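Local coordinates for NmrA family protein (PDB 3QVO) that is of uncharacterised function but has a Rossmann fold and probably binds NAD(P), as expected for a member of the NmrA family, at residues Pro147-Pro150 against Phe151-Ala155. Sequence-based numbering, arbitrary orientation.
Sequences PLKP and FRRAA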
ATOM      1  N   PRO A 147      14.805  11.328  -8.056  1.00104.98           N
ATOM      2  CA  PRO A 147      13.984  10.822  -6.929  1.00101.33           C
ATOM      3  C   PRO A 147      13.083   9.639  -7.243  1.00 97.47           C
ATOM      4  O   PRO A 147      12.516   9.041  -6.315  1.00 95.99           O
ATOM      5  CB  PRO A 147      13.115  12.026  -6.530  1.00102.92           C
ATOM      6  CG  PRO A 147      13.399  13.118  -7.552  1.00106.77           C
ATOM      7  CD  PRO A 147      14.747  12.801  -8.137  1.00108.64           C
ATOM      8  N   LEU A 148      12.924   9.296  -8.520  1.00 96.49           N
ATOM      9  CA  LEU A 148      12.268   8.035  -8.873  1.00 92.85           C
ATOM     10  C   LEU A 148      13.199   6.806  -8.717  1.00 89.94           C
ATOM     11  O   LEU A 148      12.699   5.688  -8.700  1.00 87.27           O
ATOM     12  CB  LEU A 148      11.698   8.077 -10.296  1.00 94.08           C
ATOM     13  CG  LEU A 148      10.327   8.741 -10.464  1.00 96.06           C
ATOM     14  CD1 LEU A 148      10.378  10.241 -10.105  1.00 99.44           C
ATOM     15  CD2 LEU A 148       9.828   8.557 -11.911  1.00 99.20           C
ATOM     16  N   LYS A 149      14.526   6.993  -8.632  1.00 89.56           N
ATOM     17  CA  LYS A 149      15.417   5.825  -8.581  1.00 87.67           C
ATOM     18  C   LYS A 149      15.112   4.883  -7.381  1.00 82.51           C
ATOM     19  O   LYS A 149      15.026   3.693  -7.575  1.00 79.66           O
ATOM     20  CB  LYS A 149      16.910   6.183  -8.665  1.00 90.59           C
ATOM     21  CG  LYS A 149      17.539   6.093 -10.115  1.00 97.62           C
ATOM     22  CD  LYS A 149      17.109   4.815 -10.984  1.00 99.67           C
ATOM     23  CE  LYS A 149      17.528   3.436 -10.340  1.00 98.96           C
ATOM     24  NZ  LYS A 149      16.846   2.225 -10.937  1.00 96.22           N
ATOM     25  N   PRO A 150      14.936   5.424  -6.166  1.00 79.85           N
ATOM     26  CA  PRO A 150      14.560   4.576  -5.049  1.00 76.86           C
ATOM     27  C   PRO A 150      13.248   3.856  -5.281  1.00 73.23           C
ATOM     28  O   PRO A 150      13.132   2.701  -4.940  1.00 70.83           O
ATOM     29  CB  PRO A 150      14.433   5.556  -3.883  1.00 77.36           C
ATOM     30  CG  PRO A 150      15.284   6.660  -4.231  1.00 80.99           C
ATOM     31  CD  PRO A 150      15.326   6.764  -5.712  1.00 82.43           C
ATOM     32  N   PHE A 151      12.289   4.530  -5.889  1.00 72.14           N
ATOM     33  CA  PHE A 151      11.034   3.903  -6.212  1.00 70.52           C
ATOM     34  C   PHE A 151      11.217   2.768  -7.170  1.00 69.01           C
ATOM     35  O   PHE A 151      10.564   1.718  -7.026  1.00 67.11           O
ATOM     36  CB  PHE A 151      10.049   4.906  -6.809  1.00 72.05           C
ATOM     37  CG  PHE A 151       9.359   5.734  -5.782  1.00 75.36           C
ATOM     38  CD1 PHE A 151      10.082   6.557  -4.927  1.00 82.02           C
ATOM     39  CD2 PHE A 151       8.004   5.718  -5.666  1.00 77.44           C
ATOM     40  CE1 PHE A 151       9.439   7.333  -3.952  1.00 83.73           C
ATOM     41  CE2 PHE A 151       7.364   6.502  -4.708  1.00 80.12           C
ATOM     42  CZ  PHE A 151       8.085   7.297  -3.850  1.00 81.82           C
ATOM     43  N   ARG A 152      12.070   2.968  -8.159  1.00 69.22           N
ATOM     44  CA  ARG A 152      12.305   1.917  -9.147  1.00 69.65           C
ATOM     45  C   ARG A 152      13.042   0.754  -8.505  1.00 67.56           C
ATOM     46  O   ARG A 152      12.747  -0.390  -8.761  1.00 67.25           O
ATOM     47  CB  ARG A 152      13.105   2.440 -10.338  1.00 72.65           C
ATOM     48  CG  ARG A 152      12.557   1.984 -11.673  1.00 75.46           C
ATOM     49  CD  ARG A 152      13.097   2.821 -12.807  1.00 81.77           C
ATOM     50  NE  ARG A 152      12.342   4.047 -13.060  1.00 84.05           N
ATOM     51  CZ  ARG A 152      11.100   4.082 -13.547  1.00 84.61           C
ATOM     52  NH1 ARG A 152      10.507   5.256 -13.765  1.00 85.84           N
ATOM     53  NH2 ARG A 152      10.438   2.953 -13.816  1.00 82.08           N
ATOM     54  N   ARG A 153      14.005   1.062  -7.665  1.00 66.91           N
ATOM     55  CA  ARG A 153      14.731   0.045  -6.967  1.00 66.32           C
ATOM     56  C   ARG A 153      13.809  -0.723  -5.989  1.00 63.23           C
ATOM     57  O   ARG A 153      13.898  -1.950  -5.925  1.00 61.71           O
ATOM     58  CB  ARG A 153      15.961   0.633  -6.272  1.00 68.25           C
ATOM     59  CG  ARG A 153      17.088   1.018  -7.237  1.00 71.86           C
ATOM     60  CD  ARG A 153      18.443   1.070  -6.500  1.00 78.02           C
ATOM     61  NE  ARG A 153      18.424   2.036  -5.391  1.00 81.47           N
ATOM     62  CZ  ARG A 153      18.740   3.335  -5.482  1.00 87.61           C
ATOM     63  NH1 ARG A 153      19.137   3.878  -6.647  1.00 91.27           N
ATOM     64  NH2 ARG A 153      18.680   4.107  -4.391  1.00 87.72           N
ATOM     65  N   ALA A 154      12.893  -0.023  -5.301  1.00 61.47           N
ATOM     66  CA  ALA A 154      11.855  -0.689  -4.469  1.00 59.29           C
ATOM     67  C   ALA A 154      11.006  -1.625  -5.304  1.00 58.59           C
ATOM     68  O   ALA A 154      10.872  -2.777  -4.959  1.00 57.67           O
ATOM     69  CB  ALA A 154      10.984   0.295  -3.747  1.00 57.60           C
ATOM     70  N   ALA A 155      10.499  -1.152  -6.434  1.00 59.26           N
ATOM     71  CA  ALA A 155       9.651  -1.982  -7.304  1.00 59.09           C
ATOM     72  C   ALA A 155      10.372  -3.224  -7.793  1.00 59.94           C
ATOM     73  O   ALA A 155       9.803  -4.325  -7.756  1.00 58.27           O
ATOM     74  CB  ALA A 155       9.149  -1.178  -8.511  1.00 59.40           C
TER
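Arg153 curls back over Lys149 and Pro150 on the first turn of helix 149-159. Its CG lies beside the backbone N (chi1 -73°), and a bend at chi3 turns the guanidinium toward the start of the helix. One face of that flat group then covers Lys149 O and Pro150 CA, both offset toward its rim. NH1 sits 3.8 Å from Lys149 CB. The lysine chain crosses that of Arg153 at about a right angle. Bends at chi2 and chi3 fold it forward along the helix, which brings NZ to 3.8 Å from Arg152 CB. The two positive ends do not touch: Lys149 NZ stays 5.1 Å from Arg153 NH1. Arg153 NH2 forms a salt bridge with Asp102 of helix 101-114, which should offset part of the local positive charge. The helix follows strand 119-123 and precedes strand 164-174, so it belongs to a beta-alpha-beta crossover of the Rossmann fold. On another side of the turn, Arg152 bends back toward Leu148, and its NH1 meets the methyl CD2 of Leu148 obliquely at 3.8 Å. Under these chains the backbone makes successive i to i+4 bonds. Arg152 N, Arg153 N and Ala154 N donate in turn to Leu148 O, Lys149 O and Pro150 O, each at 2.8 Å. Pro150 suits the first turn, where a backbone nitrogen has no earlier helix carbonyl to bond, so its missing N-H costs no helix bond. Phe151 points its ring inward from the helix, against Leu124, Leu126 and Leu101. Its CB packs on Leu148 O at 3.3 Å, while CD1 approaches Pro147 O obliquely at 3.7 Å. The buried Ala154 continues this inner side, with its methyl on Ala105 of helix 101-114.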